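Local structure of interferon gamma receptor 1 (Gallus gallus, 4EQ3) at residues 12-17 / 82-87. The protein probably binds the cytokine interferon gamma, this chain being part of a membrane receptor and comprising two fibronectin type III-like domains. Residues are numbered along the deposited sequence; the frame is centred on the assembly and turned at random.
Sequences PSPTGT and FRIKAI
The side chain of Ile84 meets the segment 12-17 with both branches: a chi1 of -45° puts CG1 beside the backbone N and CG2 anti to it, sending CD1 to Thr17 and CG2 to Pro14. CD1 reaches Thr17 CG2 at 3.9 Å, the two side chains running past each other in opposite directions. CG2 comes within 3.8 Å of Pro14 CG, an oblique apolar approach. The carbonyl O of Ile84 lies off the CG-CD edge of the same ring, 3.6 Å from Pro14 CD. Lys85 turns its side chain to the other face of the strand, where NZ hydrogen-bonds to Gln92 OE1, and offers mainly its backbone to the proline. Ala86 CB faces the loop again, 4.1 Å from Pro14 CD and 4.0 Å from Pro12 O, while its N bonds to Ser93 OG. Thr15 is backbone-bonded to Gln31 of strand 25-31, whereas strand 81-88 belongs to a four-stranded sheet, consistent with a contact between the two layers of a fibronectin type III sandwich. Within the loop, Ser13 OG donates to Pro14 O at 3.1 Å. With 205 Å² buried and no hydrogen bond between the segments, the contact rests on close packing, the CG-CD edge of Pro14 set against apolar side chains and strand backbone alike.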
ATOM      1  N   PRO A  12     -15.740  29.080  -1.923  1.00 46.14           N
ATOM      2  CA  PRO A  12     -15.645  28.129  -0.837  1.00 40.76           C
ATOM      3  C   PRO A  12     -14.407  27.284  -0.988  1.00 33.34           C
ATOM      4  O   PRO A  12     -13.866  27.247  -2.045  1.00 33.38           O
ATOM      5  CB  PRO A  12     -16.904  27.318  -1.021  1.00 41.86           C
ATOM      6  CG  PRO A  12     -17.163  27.363  -2.425  1.00 43.33           C
ATOM      7  CD  PRO A  12     -16.785  28.705  -2.882  1.00 44.86           C
ATOM      8  N   SER A  13     -13.988  26.640   0.088  1.00 37.27           N
ATOM      9  CA  SER A  13     -12.797  25.807   0.092  1.00 35.56           C
ATOM     10  C   SER A  13     -13.163  24.389  -0.308  1.00 30.50           C
ATOM     11  O   SER A  13     -14.307  23.976  -0.155  1.00 31.00           O
ATOM     12  CB  SER A  13     -12.165  25.788   1.483  1.00 33.03           C
ATOM     13  OG  SER A  13     -12.892  24.939   2.355  1.00 37.31           O
ATOM     14  N   PRO A  14     -12.187  23.630  -0.812  1.00 30.16           N
ATOM     15  CA  PRO A  14     -12.459  22.223  -1.116  1.00 29.28           C
ATOM     16  C   PRO A  14     -13.070  21.506   0.088  1.00 32.72           C
ATOM     17  O   PRO A  14     -13.062  22.016   1.226  1.00 28.62           O
ATOM     18  CB  PRO A  14     -11.070  21.661  -1.431  1.00 28.90           C
ATOM     19  CG  PRO A  14     -10.285  22.844  -1.905  1.00 29.91           C
ATOM     20  CD  PRO A  14     -10.787  23.998  -1.083  1.00 30.64           C
ATOM     21  N   THR A  15     -13.601  20.318  -0.159  1.00 31.55           N
ATOM     22  CA  THR A  15     -14.311  19.598   0.878  1.00 32.57           C
ATOM     23  C   THR A  15     -14.049  18.096   0.781  1.00 30.87           C
ATOM     24  O   THR A  15     -13.522  17.614  -0.221  1.00 27.98           O
ATOM     25  CB  THR A  15     -15.823  19.876   0.786  1.00 35.34           C
ATOM     26  OG1 THR A  15     -16.428  19.672   2.069  1.00 44.83           O
ATOM     27  CG2 THR A  15     -16.471  18.984  -0.244  1.00 32.09           C
ATOM     28  N   GLY A  16     -14.388  17.379   1.849  1.00 27.85           N
ATOM     29  CA  GLY A  16     -14.275  15.934   1.884  1.00 26.17           C
ATOM     30  C   GLY A  16     -12.878  15.424   1.606  1.00 24.47           C
ATOM     31  O   GLY A  16     -12.702  14.442   0.875  1.00 23.33           O
ATOM     32  N   THR A  17     -11.876  16.083   2.182  1.00 25.91           N
ATOM     33  CA  THR A  17     -10.499  15.678   1.952  1.00 24.12           C
ATOM     34  C   THR A  17     -10.302  14.255   2.426  1.00 24.22           C
ATOM     35  O   THR A  17     -10.857  13.849   3.449  1.00 23.84           O
ATOM     36  CB  THR A  17      -9.491  16.605   2.662  1.00 28.34           C
ATOM     37  OG1 THR A  17      -9.609  16.461   4.089  1.00 26.19           O
ATOM     38  CG2 THR A  17      -9.739  18.043   2.259  1.00 28.36           C
ATOM     39  N   PHE A  82      -1.298  17.697   4.626  1.00 24.09           N
ATOM     40  CA  PHE A  82      -1.501  18.234   3.280  1.00 23.01           C
ATOM     41  C   PHE A  82      -2.644  19.227   3.321  1.00 23.29           C
ATOM     42  O   PHE A  82      -3.477  19.184   4.226  1.00 23.37           O
ATOM     43  CB  PHE A  82      -1.796  17.121   2.264  1.00 23.69           C
ATOM     44  CG  PHE A  82      -0.845  15.967   2.334  1.00 22.94           C
ATOM     45  CD1 PHE A  82      -1.158  14.840   3.081  1.00 22.40           C
ATOM     46  CD2 PHE A  82       0.363  16.005   1.656  1.00 20.48           C
ATOM     47  CE1 PHE A  82      -0.284  13.765   3.150  1.00 22.86           C
ATOM     48  CE2 PHE A  82       1.244  14.940   1.722  1.00 26.33           C
ATOM     49  CZ  PHE A  82       0.921  13.817   2.477  1.00 23.71           C
ATOM     50  N   ARG A  83      -2.687  20.138   2.355  1.00 20.49           N
ATOM     51  CA  ARG A  83      -3.778  21.109   2.323  1.00 21.41           C
ATOM     52  C   ARG A  83      -4.071  21.565   0.898  1.00 19.67           C
ATOM     53  O   ARG A  83      -3.205  21.525   0.030  1.00 20.36           O
ATOM     54  CB  ARG A  83      -3.482  22.312   3.232  1.00 20.63           C
ATOM     55  CG  ARG A  83      -2.393  23.252   2.728  1.00 24.06           C
ATOM     56  CD  ARG A  83      -2.176  24.385   3.740  1.00 27.26           C
ATOM     57  NE  ARG A  83      -1.150  25.349   3.350  1.00 30.70           N
ATOM     58  CZ  ARG A  83      -0.797  26.389   4.106  1.00 33.12           C
ATOM     59  NH1 ARG A  83      -1.391  26.585   5.273  1.00 30.41           N
ATOM     60  NH2 ARG A  83       0.139  27.235   3.698  1.00 34.62           N
ATOM     61  N   ILE A  84      -5.303  21.992   0.663  1.00 23.79           N
ATOM     62  CA  ILE A  84      -5.697  22.365  -0.683  1.00 24.31           C
ATOM     63  C   ILE A  84      -6.511  23.635  -0.660  1.00 24.13           C
ATOM     64  O   ILE A  84      -7.388  23.793   0.176  1.00 25.02           O
ATOM     65  CB  ILE A  84      -6.585  21.282  -1.328  1.00 22.90           C
ATOM     66  CG1 ILE A  84      -6.007  19.879  -1.081  1.00 22.06           C
ATOM     67  CG2 ILE A  84      -6.771  21.578  -2.819  1.00 25.26           C
ATOM     68  CD1 ILE A  84      -6.929  18.963  -0.320  1.00 20.98           C
ATOM     69  N   LYS A  85      -6.251  24.523  -1.610  1.00 26.52           N
ATOM     70  CA  LYS A  85      -7.112  25.687  -1.789  1.00 28.52           C
ATOM     71  C   LYS A  85      -7.673  25.661  -3.201  1.00 27.97           C
ATOM     72  O   LYS A  85      -7.078  25.060  -4.093  1.00 29.50           O
ATOM     73  CB  LYS A  85      -6.342  26.992  -1.563  1.00 29.13           C
ATOM     74  CG  LYS A  85      -5.265  27.249  -2.613  1.00 33.23           C
ATOM     75  CD  LYS A  85      -4.655  28.640  -2.463  1.00 37.61           C
ATOM     76  CE  LYS A  85      -3.427  28.789  -3.346  1.00 40.92           C
ATOM     77  NZ  LYS A  85      -2.824  30.151  -3.269  1.00 47.62           N
ATOM     78  N   ALA A  86      -8.809  26.328  -3.392  1.00 27.03           N
ATOM     79  CA  ALA A  86      -9.455  26.418  -4.698  1.00 29.92           C
ATOM     80  C   ALA A  86      -9.266  27.789  -5.340  1.00 35.03           C
ATOM     81  O   ALA A  86      -9.309  28.821  -4.665  1.00 32.71           O
ATOM     82  CB  ALA A  86     -10.936  26.113  -4.572  1.00 27.30           C
ATOM     83  N   ILE A  87      -9.073  27.790  -6.654  1.00 34.21           N
ATOM     84  CA  ILE A  87      -9.008  29.026  -7.411  1.00 39.31           C
ATOM     85  C   ILE A  87     -10.164  29.096  -8.399  1.00 41.39           C
ATOM     86  O   ILE A  87     -10.343  28.204  -9.231  1.00 40.03           O
ATOM     87  CB  ILE A  87      -7.692  29.151  -8.174  1.00 41.01           C
ATOM     88  CG1 ILE A  87      -6.512  28.912  -7.229  1.00 40.86           C
ATOM     89  CG2 ILE A  87      -7.605  30.520  -8.832  1.00 47.35           C
ATOM     90  CD1 ILE A  87      -5.184  28.796  -7.942  1.00 44.20           C
TER